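Local structure of acinetobacter secreted protease CpaA (Acinetobacter nosocomialis M2, 6O38) at residues Q117-Q122 with I130-D135; L194-I199 with S222-P227; K286-D289 with T293-A296; T525-G528 with F534-S537. The protein is a secreted zinc metalloprotease that probably leaves the cell by type II secretion and forms a complex with its chaperone CpaB. All blocks are in the same frame, centred on the assembly; numbering follows the deposited sequence.

Contact 1 (Q117-Q122 with I130-D135)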
loop_
_atom_site.group_PDB
_atom_site.type_symbol
_atom_site.label_atom_id
_atom_site.label_comp_id
_atom_site.label_asym_id
_atom_site.label_seq_id
_atom_site.Cartn_x
_atom_site.Cartn_y
_atom_site.Cartn_z
ATOM N N GLN A 117 25.437 2.333 -9.194
ATOM C CA GLN A 117 26.626 3.170 -9.179
ATOM C C GLN A 117 26.504 4.184 -8.052
ATOM O O GLN A 117 25.414 4.439 -7.536
ATOM C CB GLN A 117 26.826 3.894 -10.520
ATOM C CG GLN A 117 26.874 2.973 -11.728
ATOM C CD GLN A 117 27.077 3.726 -13.025
ATOM O OE1 GLN A 117 27.962 4.575 -13.133
ATOM N NE2 GLN A 117 26.248 3.426 -14.018
ATOM N N LYS A 118 27.641 4.757 -7.667
ATOM C CA LYS A 118 27.699 5.754 -6.607
ATOM C C LYS A 118 28.333 7.030 -7.138
ATOM O O LYS A 118 29.424 6.992 -7.715
ATOM C CB LYS A 118 28.491 5.237 -5.403
ATOM C CG LYS A 118 28.677 6.265 -4.299
ATOM C CD LYS A 118 29.093 5.609 -2.993
ATOM C CE LYS A 118 30.444 6.123 -2.522
ATOM N NZ LYS A 118 30.523 6.206 -1.038
ATOM N N VAL A 119 27.650 8.154 -6.944
ATOM C CA VAL A 119 28.202 9.473 -7.235
ATOM C C VAL A 119 28.588 10.108 -5.907
ATOM O O VAL A 119 27.725 10.388 -5.066
ATOM C CB VAL A 119 27.201 10.350 -8.005
ATOM C CG1 VAL A 119 27.756 11.754 -8.181
ATOM C CG2 VAL A 119 26.889 9.727 -9.356
ATOM N N LEU A 120 29.884 10.341 -5.718
ATOM C CA LEU A 120 30.434 10.764 -4.438
ATOM C C LEU A 120 31.122 12.113 -4.614
ATOM O O LEU A 120 31.976 12.268 -5.493
ATOM C CB LEU A 120 31.387 9.685 -3.905
ATOM C CG LEU A 120 32.254 9.794 -2.648
ATOM C CD1 LEU A 120 33.669 10.162 -3.034
ATOM C CD2 LEU A 120 31.684 10.759 -1.610
ATOM N N ILE A 121 30.745 13.080 -3.779
ATOM C CA ILE A 121 31.270 14.442 -3.827
ATOM C C ILE A 121 32.176 14.668 -2.624
ATOM O O ILE A 121 31.795 14.367 -1.487
ATOM C CB ILE A 121 30.132 15.477 -3.856
ATOM C CG1 ILE A 121 29.293 15.312 -5.125
ATOM C CG2 ILE A 121 30.689 16.888 -3.759
ATOM C CD1 ILE A 121 28.173 16.315 -5.244
ATOM N N GLN A 122 33.370 15.203 -2.876
ATOM C CA GLN A 122 34.358 15.470 -1.839
ATOM C C GLN A 122 34.843 16.912 -1.925
ATOM O O GLN A 122 34.539 17.646 -2.870
ATOM C CB GLN A 122 35.564 14.530 -1.956
ATOM C CG GLN A 122 35.217 13.076 -2.144
ATOM C CD GLN A 122 36.446 12.194 -2.236
ATOM O OE1 GLN A 122 37.216 12.282 -3.195
ATOM N NE2 GLN A 122 36.640 11.341 -1.238
ATOM N N ILE A 130 25.718 19.271 -10.001
ATOM C CA ILE A 130 25.973 18.047 -10.749
ATOM C C ILE A 130 24.672 17.607 -11.400
ATOM O O ILE A 130 23.581 17.786 -10.847
ATOM C CB ILE A 130 26.557 16.931 -9.855
ATOM C CG1 ILE A 130 25.620 16.631 -8.683
ATOM C CG2 ILE A 130 27.938 17.318 -9.352
ATOM C CD1 ILE A 130 25.638 15.182 -8.247
ATOM N N ALA A 131 24.784 17.034 -12.594
ATOM C CA ALA A 131 23.630 16.609 -13.370
ATOM C C ALA A 131 23.734 15.119 -13.653
ATOM O O ALA A 131 24.778 14.640 -14.106
ATOM C CB ALA A 131 23.528 17.392 -14.681
ATOM N N LEU A 132 22.664 14.391 -13.366
ATOM C CA LEU A 132 22.634 12.988 -13.746
ATOM C C LEU A 132 22.295 12.864 -15.230
ATOM O O LEU A 132 21.433 13.590 -15.732
ATOM C CB LEU A 132 21.609 12.223 -12.913
ATOM C CG LEU A 132 21.853 12.164 -11.405
ATOM C CD1 LEU A 132 20.737 11.397 -10.714
ATOM C CD2 LEU A 132 23.205 11.533 -11.107
ATOM N N PRO A 133 22.957 11.966 -15.953
ATOM C CA PRO A 133 22.670 11.831 -17.384
ATOM C C PRO A 133 21.312 11.191 -17.610
ATOM O O PRO A 133 20.868 10.324 -16.854
ATOM C CB PRO A 133 23.801 10.930 -17.888
ATOM C CG PRO A 133 24.171 10.115 -16.699
ATOM C CD PRO A 133 23.996 11.024 -15.507
ATOM N N SER A 134 20.648 11.634 -18.670
ATOM C CA SER A 134 19.377 11.053 -19.060
ATOM C C SER A 134 19.596 9.905 -20.039
ATOM O O SER A 134 20.682 9.724 -20.596
ATOM C CB SER A 134 18.471 12.114 -19.686
ATOM O OG SER A 134 18.067 13.075 -18.728
ATOM N N ASP A 135 18.535 9.127 -20.249
ATOM C CA ASP A 135 18.518 8.037 -21.221
ATOM C C ASP A 135 19.656 7.047 -20.972
ATOM O O ASP A 135 20.514 6.798 -21.821
ATOM C CB ASP A 135 18.569 8.607 -22.637
ATOM C CG ASP A 135 17.420 9.548 -22.915
ATOM O OD1 ASP A 135 16.298 9.296 -22.426
ATOM O OD2 ASP A 135 17.654 10.575 -23.572
#
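Ile130 meets Val119 and Ile121 through the tip of its side chain. Its CB starts toward 117-122, and CG1 leaves CB between the backbone N and the carbonyl carbon (chi1 57°), while the CG2 branch lies anti to the carbonyl carbon. From CG1, with chi2 at 147°, CD1 reaches across the gap, and that single methyl touches both partners. CD1 lies 4.0 Å from Val119 CG1 and 4.1 Å from Ile121 CD1, each pair meeting tip to tip. Val119 divides its two methyls between different neighbours: CG1 goes to Ile130, whereas CG2 faces Leu132 CD2 at a looser 4.5 Å.

No hydrogen bond joins the segments. The nearest CA atoms, those of Val119 and Leu132, are 9.3 Å apart, too far for paired strands but suited to two layers facing each other through apolar side chains. This is the interior of a beta sandwich, in keeping with a StcE-type beta-sandwich domain. Strand 116-121 runs in one layer between 90-98 and 141-146, with Val119 also touching Val98 and Val142. Strand 129-131 belongs to the other layer, where it lies between 106-108 and 152-154.

Contact 2 (L194-I199 with S222-P227)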
loop_
_atom_site.group_PDB
_atom_site.type_symbol
_atom_site.label_atom_id
_atom_site.label_comp_id
_atom_site.label_asym_id
_atom_site.label_seq_id
_atom_site.Cartn_x
_atom_site.Cartn_y
_atom_site.Cartn_z
ATOM N N LEU A 194 15.900 16.826 12.835
ATOM C CA LEU A 194 15.933 18.020 13.664
ATOM C C LEU A 194 15.162 17.770 14.949
ATOM O O LEU A 194 14.078 17.181 14.929
ATOM C CB LEU A 194 15.332 19.231 12.936
ATOM C CG LEU A 194 16.067 19.766 11.706
ATOM C CD1 LEU A 194 15.293 20.924 11.094
ATOM C CD2 LEU A 194 17.479 20.196 12.073
ATOM N N ASN A 195 15.728 18.218 16.065
ATOM C CA ASN A 195 15.010 18.255 17.329
ATOM C C ASN A 195 14.303 19.597 17.445
ATOM O O ASN A 195 14.918 20.648 17.233
ATOM C CB ASN A 195 15.963 18.041 18.505
ATOM C CG ASN A 195 16.605 16.668 18.492
ATOM O OD1 ASN A 195 15.963 15.674 18.150
ATOM N ND2 ASN A 195 17.878 16.605 18.862
ATOM N N VAL A 196 13.007 19.559 17.766
ATOM C CA VAL A 196 12.204 20.777 17.778
ATOM C C VAL A 196 12.732 21.800 18.776
ATOM O O VAL A 196 12.469 22.998 18.630
ATOM C CB VAL A 196 10.723 20.433 18.050
ATOM C CG1 VAL A 196 10.497 20.122 19.524
ATOM C CG2 VAL A 196 9.824 21.560 17.574
ATOM N N GLN A 197 13.482 21.359 19.790
ATOM C CA GLN A 197 14.103 22.295 20.718
ATOM C C GLN A 197 15.158 23.159 20.038
ATOM O O GLN A 197 15.445 24.260 20.517
ATOM C CB GLN A 197 14.730 21.539 21.892
ATOM C CG GLN A 197 16.004 20.782 21.533
ATOM C CD GLN A 197 16.556 19.969 22.689
ATOM O OE1 GLN A 197 16.377 20.324 23.855
ATOM N NE2 GLN A 197 17.237 18.875 22.370
ATOM N N GLN A 198 15.736 22.684 18.933
ATOM C CA GLN A 198 16.748 23.451 18.218
ATOM C C GLN A 198 16.141 24.570 17.380
ATOM O O GLN A 198 16.777 25.613 17.194
ATOM C CB GLN A 198 17.571 22.520 17.325
ATOM C CG GLN A 198 18.317 21.435 18.085
ATOM C CD GLN A 198 18.930 20.395 17.168
ATOM O OE1 GLN A 198 18.632 20.351 15.975
ATOM N NE2 GLN A 198 19.788 19.547 17.724
ATOM N N ILE A 199 14.921 24.380 16.876
ATOM C CA ILE A 199 14.313 25.320 15.941
ATOM C C ILE A 199 13.133 26.072 16.533
ATOM O O ILE A 199 12.649 27.027 15.901
ATOM C CB ILE A 199 13.882 24.615 14.638
ATOM C CG1 ILE A 199 12.877 23.504 14.946
ATOM C CG2 ILE A 199 15.091 24.046 13.916
ATOM C CD1 ILE A 199 12.280 22.862 13.714
ATOM N N SER A 222 4.970 23.749 22.417
ATOM C CA SER A 222 3.525 23.588 22.522
ATOM C C SER A 222 2.836 23.607 21.165
ATOM O O SER A 222 1.762 23.013 21.014
ATOM C CB SER A 222 2.937 24.682 23.411
ATOM O OG SER A 222 2.660 25.845 22.652
ATOM N N ASN A 223 3.427 24.269 20.175
ATOM C CA ASN A 223 2.832 24.339 18.850
ATOM C C ASN A 223 3.935 24.575 17.831
ATOM O O ASN A 223 5.016 25.069 18.163
ATOM C CB ASN A 223 1.763 25.435 18.766
ATOM C CG ASN A 223 2.336 26.824 18.941
ATOM O OD1 ASN A 223 2.569 27.540 17.967
ATOM N ND2 ASN A 223 2.568 27.217 20.189
ATOM N N PHE A 224 3.649 24.211 16.583
ATOM C CA PHE A 224 4.648 24.243 15.527
ATOM C C PHE A 224 3.995 24.656 14.217
ATOM O O PHE A 224 2.901 24.190 13.886
ATOM C CB PHE A 224 5.330 22.877 15.375
ATOM C CG PHE A 224 6.451 22.870 14.382
ATOM C CD1 PHE A 224 7.712 23.311 14.745
ATOM C CD2 PHE A 224 6.249 22.418 13.089
ATOM C CE1 PHE A 224 8.750 23.308 13.837
ATOM C CE2 PHE A 224 7.285 22.411 12.175
ATOM C CZ PHE A 224 8.536 22.859 12.551
ATOM N N THR A 225 4.674 25.529 13.476
ATOM C CA THR A 225 4.180 26.050 12.207
ATOM C C THR A 225 5.105 25.612 11.080
ATOM O O THR A 225 6.320 25.830 11.150
ATOM C CB THR A 225 4.077 27.578 12.238
ATOM O OG1 THR A 225 3.234 27.980 13.326
ATOM C CG2 THR A 225 3.496 28.101 10.933
ATOM N N LEU A 226 4.528 25.001 10.047
ATOM C CA LEU A 226 5.288 24.595 8.879
ATOM C C LEU A 226 5.747 25.815 8.080
ATOM O O LEU A 226 5.201 26.910 8.232
ATOM C CB LEU A 226 4.446 23.677 7.994
ATOM C CG LEU A 226 4.003 22.334 8.577
ATOM C CD1 LEU A 226 3.608 21.383 7.461
ATOM C CD2 LEU A 226 5.098 21.721 9.437
ATOM N N PRO A 227 6.763 25.651 7.229
ATOM C CA PRO A 227 7.182 26.761 6.365
ATOM C C PRO A 227 6.058 27.198 5.438
ATOM O O PRO A 227 5.152 26.427 5.113
ATOM C CB PRO A 227 8.359 26.175 5.576
ATOM C CG PRO A 227 8.869 25.067 6.424
ATOM C CD PRO A 227 7.668 24.494 7.113
#
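Phe224 is the residue of 222-227 that packs against Val196 and Ile199, across the interior of a StcE-type beta sandwich. Strand 183-195 and its partner 210-215 belong to one layer; the short strand 223-224 pairs with 246-248 in the other.

The segment starts with a local polar link: Asn223 ND2 donates to Ser222 OG at 2.8 Å, and the acceptor lies only 10° out of the amide plane. The other end of that amide, OD1, is bonded by Asn249 ND2, which also reaches Thr225 OG1, so the amide is gripped from both ends. Phe224 follows with its CB directed at the opposite segment. CG is placed anti to the backbone N (chi1 -175°), and the ring extends into the apolar interior, where Ile213 and Ile238 also touch it. Val196 CG2 approaches CD1 of the Phe224 ring at 3.9 Å on an oblique path, the two side chains sliding past each other in opposite directions. Ile199 comes from the short, weakly bonded helical turn that ends 194-199. Its CD1 sits at the ring edge, near the plane, 3.6 Å from Phe224 CE1.

Further along, Leu226 packs on Ile238 and Pro227 on Ile236, both of strand 235-240, which pairs with 210-215; their carbonyl oxygens take hydrogen bonds from Asn252 ND2 and Trp278 NE1. The CD2 methyl of Leu226 also lies in the plane of the Phe224 ring, at the edge, 3.6 Å from CE2.

Contact 3 (K286-D289 with T293-A296)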
loop_
_atom_site.group_PDB
_atom_site.type_symbol
_atom_site.label_atom_id
_atom_site.label_comp_id
_atom_site.label_asym_id
_atom_site.label_seq_id
_atom_site.Cartn_x
_atom_site.Cartn_y
_atom_site.Cartn_z
ATOM N N LYS A 286 -7.192 7.267 15.633
ATOM C CA LYS A 286 -7.553 6.613 16.883
ATOM C C LYS A 286 -8.608 5.548 16.609
ATOM O O LYS A 286 -9.644 5.833 16.000
ATOM C CB LYS A 286 -8.072 7.634 17.895
ATOM C CG LYS A 286 -8.486 7.038 19.232
ATOM C CD LYS A 286 -8.926 8.124 20.201
ATOM C CE LYS A 286 -9.366 7.540 21.535
ATOM N NZ LYS A 286 -8.427 6.494 22.029
ATOM N N VAL A 287 -8.341 4.323 17.051
ATOM C CA VAL A 287 -9.191 3.176 16.756
ATOM C C VAL A 287 -9.674 2.576 18.068
ATOM O O VAL A 287 -8.863 2.166 18.908
ATOM C CB VAL A 287 -8.455 2.122 15.914
ATOM C CG1 VAL A 287 -9.326 0.889 15.727
ATOM C CG2 VAL A 287 -8.052 2.704 14.569
ATOM N N ILE A 288 -10.991 2.531 18.244
ATOM C CA ILE A 288 -11.627 1.794 19.329
ATOM C C ILE A 288 -12.154 0.504 18.710
ATOM O O ILE A 288 -13.207 0.497 18.064
ATOM C CB ILE A 288 -12.741 2.607 19.993
ATOM C CG1 ILE A 288 -12.230 3.995 20.384
ATOM C CG2 ILE A 288 -13.276 1.875 21.215
ATOM C CD1 ILE A 288 -13.298 4.895 20.971
ATOM N N ASP A 289 -11.430 -0.596 18.907
ATOM C CA ASP A 289 -11.717 -1.824 18.184
ATOM C C ASP A 289 -12.813 -2.627 18.884
ATOM O O ASP A 289 -13.343 -2.239 19.928
ATOM C CB ASP A 289 -10.441 -2.649 18.003
ATOM C CG ASP A 289 -9.757 -2.982 19.320
ATOM O OD1 ASP A 289 -10.339 -2.726 20.394
ATOM O OD2 ASP A 289 -8.624 -3.511 19.278
ATOM N N THR A 293 -13.879 -0.909 25.033
ATOM C CA THR A 293 -15.121 -0.258 25.426
ATOM C C THR A 293 -15.340 1.013 24.616
ATOM O O THR A 293 -14.424 1.817 24.426
ATOM C CB THR A 293 -15.096 0.072 26.918
ATOM O OG1 THR A 293 -14.834 -1.122 27.664
ATOM C CG2 THR A 293 -16.429 0.657 27.362
ATOM N N ILE A 294 -16.565 1.190 24.141
ATOM C CA ILE A 294 -16.962 2.343 23.338
ATOM C C ILE A 294 -17.796 3.264 24.221
ATOM O O ILE A 294 -18.800 2.820 24.793
ATOM C CB ILE A 294 -17.749 1.918 22.089
ATOM C CG1 ILE A 294 -16.884 1.027 21.197
ATOM C CG2 ILE A 294 -18.233 3.140 21.323
ATOM C CD1 ILE A 294 -17.650 0.353 20.083
ATOM N N PRO A 295 -17.428 4.533 24.366
ATOM C CA PRO A 295 -18.233 5.447 25.179
ATOM C C PRO A 295 -19.485 5.898 24.444
ATOM O O PRO A 295 -19.508 6.019 23.217
ATOM C CB PRO A 295 -17.282 6.624 25.427
ATOM C CG PRO A 295 -16.393 6.631 24.228
ATOM C CD PRO A 295 -16.241 5.193 23.793
ATOM N N ALA A 296 -20.542 6.143 25.225
ATOM C CA ALA A 296 -21.803 6.592 24.640
ATOM C C ALA A 296 -21.637 7.933 23.938
ATOM O O ALA A 296 -22.242 8.173 22.886
ATOM C CB ALA A 296 -22.881 6.679 25.719
#
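Two torsions of Ile288 divide its side chain between Ile294 and Pro295. With chi1 at -51°, CG2 stands anti to the backbone N and CG1 anti to the carbonyl carbon; chi2 at 176° stretches CD1 outward. The CG2 methyl meets Ile294 CG1 at 3.7 Å, the two side chains running at a slant to one another. The same methyl rests against the backbone of Thr293, 3.4 Å from its O, while the CB of Thr293 points away. The extended branch ends against the proline ring, Ile288 CD1 lying 4.1 Å from Pro295 CD.

No hydrogen bond crosses between the segments, whose nearest CA atoms, of Ile288 and Ile294, are 6.7 Å apart. Strand 277-288 ends here, and the chain turns aside before entering strand 305-310, which pairs parallel to it; both strands belong to StcE-type beta-sandwich regions. Ile294 also packs on Val308 and Leu310 of that next strand, so its side chain is shared between that strand and Ile288. Asp289 takes weak hydrogen bonds at OD1 from Ala292 N and Thr291 OG1 and lies with OD2 close to Glu103 OE2 of the chaperone CpaB, a like-charged approach that might raise the proton affinity of one carboxylate.

Contact 4 (T525-G528 with F534-S537)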
loop_
_atom_site.group_PDB
_atom_site.type_symbol
_atom_site.label_atom_id
_atom_site.label_comp_id
_atom_site.label_asym_id
_atom_site.label_seq_id
_atom_site.Cartn_x
_atom_site.Cartn_y
_atom_site.Cartn_z
ATOM N N THR A 525 -4.513 3.860 -10.653
ATOM C CA THR A 525 -5.733 3.721 -9.873
ATOM C C THR A 525 -6.540 2.518 -10.363
ATOM O O THR A 525 -6.158 1.814 -11.304
ATOM C CB THR A 525 -6.560 5.004 -9.941
ATOM O OG1 THR A 525 -7.003 5.222 -11.287
ATOM C CG2 THR A 525 -5.729 6.194 -9.484
ATOM N N ALA A 526 -7.682 2.289 -9.709
ATOM C CA ALA A 526 -8.445 1.065 -9.936
ATOM C C ALA A 526 -8.911 0.942 -11.383
ATOM O O ALA A 526 -8.888 -0.154 -11.956
ATOM C CB ALA A 526 -9.635 1.011 -8.979
HETATM N N MSE A 527 -9.339 2.044 -11.990
HETATM C CA MSE A 527 -9.833 2.001 -13.363
HETATM C C MSE A 527 -8.713 2.124 -14.392
HETATM O O MSE A 527 -8.928 1.893 -15.582
HETATM C CB MSE A 527 -10.862 3.107 -13.602
HETATM C CG MSE A 527 -12.068 3.046 -12.694
HETATM SE SE MSE A 527 -12.924 1.301 -12.707
HETATM C CE MSE A 527 -12.681 0.883 -10.832
ATOM N N GLY A 528 -7.518 2.489 -13.935
ATOM C CA GLY A 528 -6.425 2.747 -14.853
ATOM C C GLY A 528 -5.242 1.812 -14.714
ATOM O O GLY A 528 -4.123 2.167 -15.095
ATOM N N PHE A 534 -6.597 3.192 -4.719
ATOM C CA PHE A 534 -7.220 4.494 -4.908
ATOM C C PHE A 534 -8.095 4.485 -6.150
ATOM O O PHE A 534 -7.815 3.780 -7.124
ATOM C CB PHE A 534 -6.182 5.617 -5.045
ATOM C CG PHE A 534 -5.371 5.859 -3.806
ATOM C CD1 PHE A 534 -5.858 6.667 -2.791
ATOM C CD2 PHE A 534 -4.113 5.297 -3.664
ATOM C CE1 PHE A 534 -5.111 6.897 -1.652
ATOM C CE2 PHE A 534 -3.360 5.525 -2.528
ATOM C CZ PHE A 534 -3.861 6.326 -1.520
ATOM N N TYR A 535 -9.166 5.271 -6.099
ATOM C CA TYR A 535 -9.826 5.760 -7.299
ATOM C C TYR A 535 -9.222 7.110 -7.665
ATOM O O TYR A 535 -8.752 7.852 -6.799
ATOM C CB TYR A 535 -11.336 5.892 -7.091
ATOM C CG TYR A 535 -12.060 4.577 -6.900
ATOM C CD1 TYR A 535 -12.356 3.760 -7.984
ATOM C CD2 TYR A 535 -12.459 4.157 -5.637
ATOM C CE1 TYR A 535 -13.021 2.560 -7.815
ATOM C CE2 TYR A 535 -13.126 2.956 -5.459
ATOM C CZ TYR A 535 -13.404 2.162 -6.552
ATOM O OH TYR A 535 -14.066 0.968 -6.384
ATOM N N SER A 536 -9.231 7.426 -8.957
ATOM C CA SER A 536 -8.508 8.600 -9.425
ATOM C C SER A 536 -9.185 9.883 -8.954
ATOM O O SER A 536 -10.414 9.976 -8.903
ATOM C CB SER A 536 -8.397 8.593 -10.950
ATOM O OG SER A 536 -9.653 8.822 -11.560
ATOM N N SER A 537 -8.363 10.874 -8.603
ATOM C CA SER A 537 -8.823 12.174 -8.130
ATOM C C SER A 537 -7.662 13.162 -8.120
ATOM O O SER A 537 -6.555 12.814 -7.688
ATOM C CB SER A 537 -9.435 12.066 -6.734
ATOM O OG SER A 537 -9.708 13.350 -6.198
#
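The Tyr535 ring receives Met527 at its edge: the CE methyl of this selenomethionine lies near the ring plane, 3.5 Å from CE1. Ala526 CB reaches the same Tyr535 CE1 obliquely at 3.9 Å. Both partners belong to residues 525-528, which are consistent with the Met-turn of metzincin proteases. Gly528 N bonds back to Thr525 O at 3.0 Å, closing a tight turn, and the Met527 side chain lies about 6 Å from the zinc ion. Ala526 O accepts a hydrogen bond from ND1 of His498, a zinc ligand, making the turn a second-shell support for that imidazole.

The Tyr535 side chain also touches Thr405 and Thr408 of helix 391-411 and Val558 and Ile561 of helix 557-569, and the phenol OH is hydrogen-bonded to Arg497 O.

Thr525 fits against the backbone of 534-537. With OG1 between the backbone N and the carbonyl carbon (chi1 65°), CG2 comes within 3.7 Å of Ser536 CA, while OG1 itself is bonded to Phe518 N and lies 3.7 Å from Ser536 CB. One hydrogen bond joins the segments, from Ala526 N to Phe534 O at 3.0 Å (N-H...O 146°).

Overall arrangement
The four contacts follow one another in the sequence, each closing before the next opens, and none touches another. Contacts 1, 2 and 3 lie on strands 116-121, 183-195 and 277-288, in StcE-type beta-sandwich domains or where these join. The centres of contacts 1 and 2 are about 33 Å apart, those of 2 and 3 about 32 Å, and those of 1 and 3 about 52 Å, on opposite sides of the chain's centre. Contact 4 lies in the zinc-binding protease part, its centre about 12 Å from that of the chain. The three sandwich contacts thus lie apart along the chain, each some 32 to 36 Å from contact 4, centre to centre, and contact 3 comes close to CpaB.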